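Local coordinates for protein laccase (Botrytis aclada, PDB 3SQR) that oxidises phenolic substrates at a copper centre and reduces dioxygen to water, and probably serves in lignin degradation and detoxification of lignin-derived products, at residues D471-F482 with A502-A513; L376-Y387 with F491-R499. One frame throughout, in Å; residues are numbered along the deposited sequence.

Overall arrangement
Both contacts lie on the same side of the chain's centre, their own centres about 14 Å apart, and they meet in one sheet of the third cupredoxin-like domain of this multicopper oxidase. In sequence the segments alternate: 376-387, 471-482, 491-499, 502-513. Interaction 1 pairs strand 472-478 with strand 509-515 inside the sheet and also reaches strand 501-504 of the facing sheet; interaction 2 lays the loop before strand 387-398 against the segment ending in edge strand 498-499. That edge strand borders strand 472-478, with Phe-472 N probably hydrogen-bonded to Arg-499 O and Ile-474 N to Pro-497 O. The incoming linker is thus fastened to the border of the domain that carries the type 1 copper and part of the trinuclear site.

Interaction 1. Residues D471-F482 with A502-A513; sequences DFFIVAQETDVF and AALPGNGYLAIA
Five antiparallel pairs, from Phe-473 with Ala-513 to Glu-478 with Tyr-509, join strands 472-478 and 509-515. A classic beta bulge interrupts them: Val-475 and Ala-476 both face Ala-511, whose carbonyl O accepts Ala-476 N at 3.3 Å and, weakly, Val-475 N. The small side chain of Ala-511 suits the bulge, where two residues crowd opposite one: its CB already touches both Val-475 CG2 and Ala-476 CB.

Among the side chains, Gln-477 supplies the polar link. With CG opposite the backbone N (chi1 179°) and the chain extended, its NE2 reaches Ala-503 O at 2.8 Å, in the carbonyl plane and on a lone pair; Asp-370 takes this amide nitrogen as well.

Aromatic rings carry much of the packing. Glu-478 CB lies over one face of Tyr-509; against the opposite face the edge of the Phe-482 ring makes a T-shaped pair (centroids 5.0 Å apart, planes at 65°). Ile-512 CG2 lies over one face of Phe-472, 3.7 Å from the ring centroid, while Ala-502 CB, 3.5 Å from Phe-472 CZ, fits at the ring edge.

Phe-472 and Leu-510 also touch strand 463-467 of the facing sheet, whereas Ala-511, Ala-513 and Phe-482 pack on strand 448-455, the next strand beyond 509-515.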
loop_
_atom_site.group_PDB
_atom_site.type_symbol
_atom_site.label_atom_id
_atom_site.label_comp_id
_atom_site.label_asym_id
_atom_site.label_seq_id
_atom_site.Cartn_x
_atom_site.Cartn_y
_atom_site.Cartn_z
ATOM N N ASP A 471 11.511 -0.348 5.771
ATOM C CA ASP A 471 11.710 -1.185 4.593
ATOM C C ASP A 471 12.310 -2.495 5.045
ATOM O O ASP A 471 13.181 -2.493 5.915
ATOM C CB ASP A 471 12.682 -0.613 3.610
ATOM C CG ASP A 471 12.141 0.587 2.851
ATOM O OD1 ASP A 471 10.940 0.819 2.807
ATOM O OD2 ASP A 471 12.958 1.248 2.264
ATOM N N PHE A 472 11.826 -3.599 4.499
ATOM C CA PHE A 472 12.410 -4.901 4.829
ATOM C C PHE A 472 13.221 -5.446 3.690
ATOM O O PHE A 472 13.095 -4.976 2.555
ATOM C CB PHE A 472 11.370 -5.882 5.304
ATOM C CG PHE A 472 10.246 -6.103 4.343
ATOM C CD1 PHE A 472 10.463 -6.644 3.086
ATOM C CD2 PHE A 472 8.972 -5.757 4.699
ATOM C CE1 PHE A 472 9.391 -6.823 2.232
ATOM C CE2 PHE A 472 7.891 -5.971 3.852
ATOM C CZ PHE A 472 8.103 -6.473 2.641
ATOM N N PHE A 473 14.018 -6.462 4.013
ATOM C CA PHE A 473 14.853 -7.137 3.030
ATOM C C PHE A 473 14.243 -8.495 2.817
ATOM O O PHE A 473 13.953 -9.215 3.792
ATOM C CB PHE A 473 16.238 -7.304 3.654
ATOM C CG PHE A 473 16.990 -6.028 3.849
ATOM C CD1 PHE A 473 16.643 -5.082 4.779
ATOM C CD2 PHE A 473 18.116 -5.774 3.074
ATOM C CE1 PHE A 473 17.427 -3.912 4.944
ATOM C CE2 PHE A 473 18.863 -4.644 3.263
ATOM C CZ PHE A 473 18.522 -3.730 4.145
ATOM N N ILE A 474 13.962 -8.834 1.566
ATOM C CA ILE A 474 13.369 -10.125 1.264
ATOM C C ILE A 474 14.501 -11.160 1.206
ATOM O O ILE A 474 15.116 -11.345 0.161
ATOM C CB ILE A 474 12.626 -10.083 -0.018
ATOM C CG1 ILE A 474 11.581 -8.947 -0.018
ATOM C CG2 ILE A 474 11.998 -11.457 -0.286
ATOM C CD1 ILE A 474 10.653 -8.983 -1.299
ATOM N N VAL A 475 14.802 -11.743 2.346
ATOM C CA VAL A 475 15.889 -12.734 2.407
ATOM C C VAL A 475 15.466 -14.100 1.802
ATOM O O VAL A 475 16.291 -14.879 1.315
ATOM C CB VAL A 475 16.525 -12.814 3.761
ATOM C CG1 VAL A 475 17.038 -11.325 4.144
ATOM C CG2 VAL A 475 15.671 -13.435 4.847
ATOM N N ALA A 476 14.171 -14.326 1.751
ATOM C CA ALA A 476 13.604 -15.525 1.111
ATOM C C ALA A 476 12.129 -15.279 0.817
ATOM O O ALA A 476 11.375 -14.768 1.640
ATOM C CB ALA A 476 13.730 -16.742 2.043
ATOM N N GLN A 477 11.706 -15.699 -0.343
ATOM C CA GLN A 477 10.288 -15.631 -0.664
ATOM C C GLN A 477 10.087 -16.927 -1.452
ATOM O O GLN A 477 10.428 -17.024 -2.632
ATOM C CB GLN A 477 10.032 -14.372 -1.471
ATOM C CG GLN A 477 8.585 -14.212 -1.876
ATOM C CD GLN A 477 8.343 -13.035 -2.722
ATOM O OE1 GLN A 477 8.964 -12.838 -3.757
ATOM N NE2 GLN A 477 7.398 -12.189 -2.265
ATOM N N GLU A 478 9.633 -17.934 -0.751
ATOM C CA GLU A 478 9.730 -19.306 -1.215
ATOM C C GLU A 478 8.413 -20.016 -1.194
ATOM O O GLU A 478 7.658 -19.946 -0.194
ATOM C CB GLU A 478 10.702 -20.083 -0.314
ATOM C CG GLU A 478 12.117 -19.534 -0.335
ATOM C CD GLU A 478 12.853 -19.747 -1.632
ATOM O OE1 GLU A 478 12.574 -20.763 -2.281
ATOM O OE2 GLU A 478 13.704 -18.890 -1.985
ATOM N N THR A 479 8.204 -20.783 -2.262
ATOM C CA THR A 479 7.074 -21.703 -2.363
ATOM C C THR A 479 7.530 -23.080 -1.905
ATOM O O THR A 479 7.796 -23.967 -2.708
ATOM C CB THR A 479 6.539 -21.741 -3.767
ATOM O OG1 THR A 479 7.602 -22.024 -4.699
ATOM C CG2 THR A 479 5.971 -20.382 -4.088
ATOM N N ASP A 480 7.610 -23.193 -0.595
ATOM C CA ASP A 480 7.905 -24.459 0.064
ATOM C C ASP A 480 7.672 -24.298 1.523
ATOM O O ASP A 480 7.335 -23.203 2.021
ATOM C CB ASP A 480 9.327 -24.945 -0.263
ATOM C CG ASP A 480 9.430 -26.517 -0.301
ATOM O OD1 ASP A 480 8.555 -27.267 0.228
ATOM O OD2 ASP A 480 10.430 -26.989 -0.845
ATOM N N VAL A 481 7.811 -25.402 2.231
ATOM C CA VAL A 481 7.629 -25.444 3.661
ATOM C C VAL A 481 8.921 -24.928 4.300
ATOM O O VAL A 481 10.013 -25.385 3.931
ATOM C CB VAL A 481 7.261 -26.869 4.097
ATOM C CG1 VAL A 481 7.369 -27.070 5.600
ATOM C CG2 VAL A 481 5.781 -27.193 3.604
ATOM N N PHE A 482 8.779 -24.034 5.276
ATOM C CA PHE A 482 9.926 -23.498 6.013
ATOM C C PHE A 482 10.425 -24.594 6.929
ATOM O O PHE A 482 9.647 -25.201 7.683
ATOM C CB PHE A 482 9.503 -22.370 6.901
ATOM C CG PHE A 482 10.639 -21.748 7.689
ATOM C CD1 PHE A 482 11.653 -21.133 7.044
ATOM C CD2 PHE A 482 10.640 -21.781 9.061
ATOM C CE1 PHE A 482 12.659 -20.519 7.784
ATOM C CE2 PHE A 482 11.644 -21.146 9.783
ATOM C CZ PHE A 482 12.640 -20.561 9.135
ATOM N N ALA A 502 5.454 -7.230 0.368
ATOM C CA ALA A 502 5.916 -8.409 -0.368
ATOM C C ALA A 502 5.014 -9.593 -0.081
ATOM O O ALA A 502 4.454 -9.745 1.012
ATOM C CB ALA A 502 7.380 -8.736 0.032
ATOM N N ALA A 503 4.866 -10.426 -1.075
ATOM C CA ALA A 503 3.980 -11.561 -1.013
ATOM C C ALA A 503 4.479 -12.647 -0.105
ATOM O O ALA A 503 5.639 -13.063 -0.212
ATOM C CB ALA A 503 3.777 -12.145 -2.429
ATOM N N LEU A 504 3.609 -13.083 0.787
ATOM C CA LEU A 504 3.744 -14.400 1.416
ATOM C C LEU A 504 3.254 -15.408 0.372
ATOM O O LEU A 504 2.067 -15.468 0.063
ATOM C CB LEU A 504 2.897 -14.510 2.654
ATOM C CG LEU A 504 2.624 -15.893 3.225
ATOM C CD1 LEU A 504 3.924 -16.618 3.535
ATOM C CD2 LEU A 504 1.718 -15.719 4.465
ATOM N N PRO A 505 4.169 -16.217 -0.155
ATOM C CA PRO A 505 3.704 -17.160 -1.200
ATOM C C PRO A 505 2.718 -18.148 -0.687
ATOM O O PRO A 505 2.903 -18.681 0.348
ATOM C CB PRO A 505 4.990 -17.881 -1.610
ATOM C CG PRO A 505 6.066 -16.851 -1.330
ATOM C CD PRO A 505 5.624 -16.289 0.001
ATOM N N GLY A 506 1.706 -18.460 -1.498
ATOM C CA GLY A 506 0.730 -19.428 -1.145
ATOM C C GLY A 506 1.405 -20.761 -0.857
ATOM O O GLY A 506 2.180 -21.258 -1.679
ATOM N N ASN A 507 1.114 -21.227 0.349
ATOM C CA ASN A 507 1.642 -22.468 0.972
ATOM C C ASN A 507 3.141 -22.423 1.182
ATOM O O ASN A 507 3.767 -23.471 1.418
ATOM C CB ASN A 507 1.253 -23.681 0.116
ATOM C CG ASN A 507 -0.251 -23.871 0.053
ATOM O OD1 ASN A 507 -0.948 -23.684 1.044
ATOM N ND2 ASN A 507 -0.768 -24.256 -1.115
ATOM N N GLY A 508 3.698 -21.224 1.191
ATOM C CA GLY A 508 5.122 -21.058 1.368
ATOM C C GLY A 508 5.472 -20.183 2.531
ATOM O O GLY A 508 4.768 -20.153 3.528
ATOM N N TYR A 509 6.621 -19.538 2.437
ATOM C CA TYR A 509 7.022 -18.598 3.488
ATOM C C TYR A 509 7.743 -17.387 2.917
ATOM O O TYR A 509 8.313 -17.381 1.842
ATOM C CB TYR A 509 7.857 -19.325 4.559
ATOM C CG TYR A 509 9.170 -19.808 4.049
ATOM C CD1 TYR A 509 9.314 -21.074 3.493
ATOM C CD2 TYR A 509 10.321 -19.009 4.176
ATOM C CE1 TYR A 509 10.534 -21.501 3.025
ATOM C CE2 TYR A 509 11.525 -19.431 3.714
ATOM C CZ TYR A 509 11.631 -20.681 3.146
ATOM O OH TYR A 509 12.880 -21.075 2.727
ATOM N N LEU A 510 7.677 -16.322 3.695
ATOM C CA LEU A 510 8.344 -15.103 3.403
ATOM C C LEU A 510 9.217 -14.792 4.607
ATOM O O LEU A 510 8.724 -14.769 5.729
ATOM C CB LEU A 510 7.293 -14.027 3.195
ATOM C CG LEU A 510 7.817 -12.608 3.084
ATOM C CD1 LEU A 510 8.658 -12.414 1.770
ATOM C CD2 LEU A 510 6.670 -11.578 3.195
ATOM N N ALA A 511 10.503 -14.605 4.328
ATOM C CA ALA A 511 11.460 -14.258 5.359
ATOM C C ALA A 511 11.928 -12.849 5.030
ATOM O O ALA A 511 12.562 -12.619 4.009
ATOM C CB ALA A 511 12.646 -15.272 5.366
ATOM N N ILE A 512 11.575 -11.922 5.918
ATOM C CA ILE A 512 11.895 -10.509 5.760
ATOM C C ILE A 512 12.743 -10.054 6.917
ATOM O O ILE A 512 12.427 -10.319 8.061
ATOM C CB ILE A 512 10.606 -9.630 5.635
ATOM C CG1 ILE A 512 9.670 -9.803 6.799
ATOM C CG2 ILE A 512 9.905 -9.860 4.283
ATOM C CD1 ILE A 512 8.599 -8.702 6.867
ATOM N N ALA A 513 13.810 -9.368 6.606
ATOM C CA ALA A 513 14.721 -8.819 7.596
ATOM C C ALA A 513 14.555 -7.312 7.696
ATOM O O ALA A 513 14.335 -6.624 6.696
ATOM C CB ALA A 513 16.173 -9.146 7.179
#

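Interaction 2. Residues L376-Y387 with F491-R499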
loop_
_atom_site.group_PDB
_atom_site.type_symbol
_atom_site.label_atom_id
_atom_site.label_comp_id
_atom_site.label_asym_id
_atom_site.label_seq_id
_atom_site.Cartn_x
_atom_site.Cartn_y
_atom_site.Cartn_z
ATOM N N LEU A 376 14.898 -7.802 -8.596
ATOM C CA LEU A 376 14.656 -6.650 -7.745
ATOM C C LEU A 376 15.896 -6.323 -6.899
ATOM O O LEU A 376 15.978 -6.712 -5.703
ATOM C CB LEU A 376 13.454 -6.958 -6.880
ATOM C CG LEU A 376 12.117 -7.270 -7.572
ATOM C CD1 LEU A 376 11.017 -7.486 -6.450
ATOM C CD2 LEU A 376 11.731 -6.171 -8.573
ATOM N N VAL A 377 16.829 -5.598 -7.503
ATOM C CA VAL A 377 18.132 -5.325 -6.890
ATOM C C VAL A 377 18.239 -3.876 -6.553
ATOM O O VAL A 377 18.315 -3.074 -7.419
ATOM C CB VAL A 377 19.284 -5.729 -7.861
ATOM C CG1 VAL A 377 20.672 -5.504 -7.187
ATOM C CG2 VAL A 377 19.067 -7.163 -8.272
ATOM N N PRO A 378 18.175 -3.520 -5.253
ATOM C CA PRO A 378 18.273 -2.136 -4.855
ATOM C C PRO A 378 19.542 -1.525 -5.407
ATOM O O PRO A 378 20.614 -2.168 -5.410
ATOM C CB PRO A 378 18.272 -2.205 -3.319
ATOM C CG PRO A 378 17.510 -3.485 -3.046
ATOM C CD PRO A 378 18.034 -4.414 -4.107
ATOM N N HIS A 379 19.409 -0.309 -5.885
ATOM C CA HIS A 379 20.541 0.411 -6.405
ATOM C C HIS A 379 21.508 0.720 -5.273
ATOM O O HIS A 379 22.744 0.553 -5.427
ATOM C CB HIS A 379 20.120 1.716 -7.069
ATOM C CG HIS A 379 21.290 2.556 -7.424
ATOM N ND1 HIS A 379 21.882 2.486 -8.669
ATOM C CD2 HIS A 379 22.067 3.378 -6.677
ATOM C CE1 HIS A 379 22.957 3.268 -8.685
ATOM N NE2 HIS A 379 23.095 3.820 -7.494
ATOM N N LEU A 380 20.973 1.282 -4.191
ATOM C CA LEU A 380 21.721 1.389 -2.961
ATOM C C LEU A 380 21.818 0.035 -2.264
ATOM O O LEU A 380 20.842 -0.476 -1.623
ATOM C CB LEU A 380 21.114 2.444 -2.029
ATOM C CG LEU A 380 21.875 2.649 -0.722
ATOM C CD1 LEU A 380 22.919 3.721 -0.826
ATOM C CD2 LEU A 380 20.856 3.018 0.392
ATOM N N ALA A 381 22.972 -0.604 -2.409
ATOM C CA ALA A 381 23.159 -1.957 -1.935
ATOM C C ALA A 381 23.354 -1.994 -0.432
ATOM O O ALA A 381 24.187 -1.260 0.130
ATOM C CB ALA A 381 24.428 -2.622 -2.631
ATOM N N LEU A 382 22.567 -2.823 0.238
ATOM C CA LEU A 382 22.686 -2.982 1.692
ATOM C C LEU A 382 22.572 -4.430 2.027
ATOM O O LEU A 382 21.821 -5.212 1.364
ATOM C CB LEU A 382 21.572 -2.178 2.408
ATOM C CG LEU A 382 21.539 -0.650 2.181
ATOM C CD1 LEU A 382 20.249 -0.127 2.822
ATOM C CD2 LEU A 382 22.758 0.034 2.747
ATOM N N ASP A 383 23.255 -4.797 3.100
ATOM C CA ASP A 383 23.249 -6.153 3.596
ATOM C C ASP A 383 22.652 -6.304 4.954
ATOM O O ASP A 383 22.703 -5.397 5.786
ATOM C CB ASP A 383 24.684 -6.708 3.659
ATOM C CG ASP A 383 25.345 -6.758 2.296
ATOM O OD1 ASP A 383 24.682 -6.709 1.236
ATOM O OD2 ASP A 383 26.582 -6.865 2.277
ATOM N N VAL A 384 22.100 -7.486 5.187
ATOM C CA VAL A 384 21.433 -7.812 6.413
ATOM C C VAL A 384 22.559 -8.340 7.292
ATOM O O VAL A 384 23.289 -9.220 6.874
ATOM C CB VAL A 384 20.363 -8.904 6.216
ATOM C CG1 VAL A 384 19.756 -9.388 7.577
ATOM C CG2 VAL A 384 19.243 -8.381 5.267
ATOM N N GLY A 385 22.679 -7.768 8.474
ATOM C CA GLY A 385 23.720 -8.138 9.407
ATOM C C GLY A 385 23.266 -9.252 10.313
ATOM O O GLY A 385 22.304 -9.994 10.022
ATOM N N GLY A 386 23.923 -9.367 11.462
ATOM C CA GLY A 386 23.544 -10.409 12.413
ATOM C C GLY A 386 22.120 -10.281 12.891
ATOM O O GLY A 386 21.660 -9.192 13.223
ATOM N N TYR A 387 21.405 -11.398 12.982
ATOM C CA TYR A 387 20.007 -11.326 13.330
ATOM C C TYR A 387 19.477 -12.307 14.372
ATOM O O TYR A 387 20.095 -13.367 14.670
ATOM C CB TYR A 387 19.199 -11.432 12.016
ATOM C CG TYR A 387 19.270 -12.770 11.343
ATOM C CD1 TYR A 387 18.469 -13.832 11.746
ATOM C CD2 TYR A 387 20.157 -12.979 10.283
ATOM C CE1 TYR A 387 18.545 -15.083 11.098
ATOM C CE2 TYR A 387 20.249 -14.191 9.637
ATOM C CZ TYR A 387 19.456 -15.256 10.039
ATOM O OH TYR A 387 19.588 -16.467 9.360
ATOM N N PHE A 491 18.802 -18.190 3.001
ATOM C CA PHE A 491 18.507 -16.738 2.974
ATOM C C PHE A 491 19.546 -15.984 2.190
ATOM O O PHE A 491 20.768 -16.273 2.298
ATOM C CB PHE A 491 18.533 -16.159 4.385
ATOM C CG PHE A 491 17.433 -16.597 5.257
ATOM C CD1 PHE A 491 16.308 -17.277 4.736
ATOM C CD2 PHE A 491 17.459 -16.288 6.618
ATOM C CE1 PHE A 491 15.296 -17.639 5.544
ATOM C CE2 PHE A 491 16.420 -16.656 7.424
ATOM C CZ PHE A 491 15.338 -17.360 6.890
ATOM N N ASN A 492 19.100 -15.008 1.405
ATOM C CA ASN A 492 19.999 -14.091 0.762
ATOM C C ASN A 492 20.113 -12.831 1.610
ATOM O O ASN A 492 19.170 -12.046 1.717
ATOM C CB ASN A 492 19.503 -13.778 -0.632
ATOM C CG ASN A 492 20.342 -12.753 -1.375
ATOM O OD1 ASN A 492 19.852 -12.173 -2.349
ATOM N ND2 ASN A 492 21.599 -12.545 -0.967
ATOM N N LEU A 493 21.298 -12.624 2.196
ATOM C CA LEU A 493 21.543 -11.479 3.072
ATOM C C LEU A 493 22.302 -10.343 2.423
ATOM O O LEU A 493 22.458 -9.272 3.023
ATOM C CB LEU A 493 22.276 -11.955 4.350
ATOM C CG LEU A 493 21.605 -13.096 5.105
ATOM C CD1 LEU A 493 22.521 -13.591 6.258
ATOM C CD2 LEU A 493 20.218 -12.750 5.693
ATOM N N VAL A 494 22.704 -10.554 1.189
ATOM C CA VAL A 494 23.512 -9.630 0.441
ATOM C C VAL A 494 22.704 -8.904 -0.616
ATOM O O VAL A 494 22.348 -9.465 -1.702
ATOM C CB VAL A 494 24.683 -10.331 -0.297
ATOM C CG1 VAL A 494 25.496 -9.288 -0.984
ATOM C CG2 VAL A 494 25.532 -11.103 0.735
ATOM N N ASN A 495 22.410 -7.664 -0.286
ATOM C CA ASN A 495 21.538 -6.828 -1.086
ATOM C C ASN A 495 20.330 -7.573 -1.701
ATOM O O ASN A 495 20.138 -7.510 -2.911
ATOM C CB ASN A 495 22.300 -6.100 -2.188
ATOM C CG ASN A 495 21.560 -4.905 -2.700
ATOM O OD1 ASN A 495 20.843 -4.241 -1.917
ATOM N ND2 ASN A 495 21.714 -4.599 -3.997
ATOM N N PRO A 496 19.503 -8.206 -0.871
ATOM C CA PRO A 496 18.297 -8.810 -1.411
ATOM C C PRO A 496 17.264 -7.718 -1.748
ATOM O O PRO A 496 17.499 -6.552 -1.496
ATOM C CB PRO A 496 17.812 -9.660 -0.279
ATOM C CG PRO A 496 18.248 -8.906 0.917
ATOM C CD PRO A 496 19.552 -8.339 0.584
ATOM N N PRO A 497 16.167 -8.088 -2.415
ATOM C CA PRO A 497 15.154 -7.042 -2.611
ATOM C C PRO A 497 14.779 -6.347 -1.311
ATOM O O PRO A 497 14.818 -6.917 -0.229
ATOM C CB PRO A 497 13.953 -7.791 -3.189
ATOM C CG PRO A 497 14.539 -9.129 -3.668
ATOM C CD PRO A 497 15.700 -9.405 -2.810
ATOM N N ARG A 498 14.396 -5.090 -1.437
ATOM C CA ARG A 498 14.133 -4.271 -0.267
ATOM C C ARG A 498 12.985 -3.368 -0.635
ATOM O O ARG A 498 13.031 -2.684 -1.661
ATOM C CB ARG A 498 15.386 -3.458 0.094
ATOM C CG ARG A 498 15.322 -2.636 1.371
ATOM C CD ARG A 498 16.683 -2.049 1.703
ATOM N NE ARG A 498 17.069 -0.915 0.891
ATOM C CZ ARG A 498 18.123 -0.859 0.069
ATOM N NH1 ARG A 498 18.876 -1.905 -0.098
ATOM N NH2 ARG A 498 18.418 0.237 -0.582
ATOM N N ARG A 499 11.942 -3.413 0.205
ATOM C CA ARG A 499 10.727 -2.751 -0.099
ATOM C C ARG A 499 9.828 -2.793 1.128
ATOM O O ARG A 499 10.281 -3.105 2.240
ATOM C CB ARG A 499 10.066 -3.405 -1.327
ATOM C CG ARG A 499 9.471 -4.810 -1.074
ATOM C CD ARG A 499 8.913 -5.485 -2.343
ATOM N NE ARG A 499 8.056 -4.564 -3.107
ATOM C CZ ARG A 499 7.764 -4.697 -4.400
ATOM N NH1 ARG A 499 8.288 -5.666 -5.121
ATOM N NH2 ARG A 499 7.027 -3.767 -4.996
HETATM O O HOH W 1 14.397 -4.441 -4.384
HETATM O O HOH W 2 18.177 -8.152 -4.841
#
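Leu-380 O is gripped end-on by both terminal nitrogens of Arg-498, NH2 at 2.7 Å and NH1 at 2.9 Å. The oxygen lies 8° out of the guanidinium plane; NH1 approaches nearly in line with the carbonyl, NH2 on a lone pair. Leu-382 CD1 sits over the centre of one guanidinium face and Pro-378 CB over the other, an apolar sandwich that limits tilting while the N-H edge stays turned to the carbonyl; NE bonds Tyr-59 OH.

Asn-495 suits its place because one amide both gives and accepts: ND2 meets Pro-378 O at 3.0 Å within the amide plane, whereas OD1 receives Leu-382 N at 3.1 Å from above the carbonyl plane. Its CG stands opposite the backbone N (chi1 -160°), bringing the amide against Ala-381 CA and CB. Asp-383 OD1 in turn accepts Asn-495 N at 2.9 Å on its anti side.

Farther along, Val-384 N bonds Leu-493 O at 2.8 Å, and Val-384 CG1 packs against Leu-493 CD2. One water donates to both Leu-376 O and Asn-495 O.

Every direct hydrogen bond between the segments uses a backbone atom: Asn-495 and Arg-498 side chains satisfy linker peptide atoms, Asp-383 reciprocates, and Val-384 pairs backbone to backbone. The charge of Arg-498 would probably polarise the Leu-380 carbonyl.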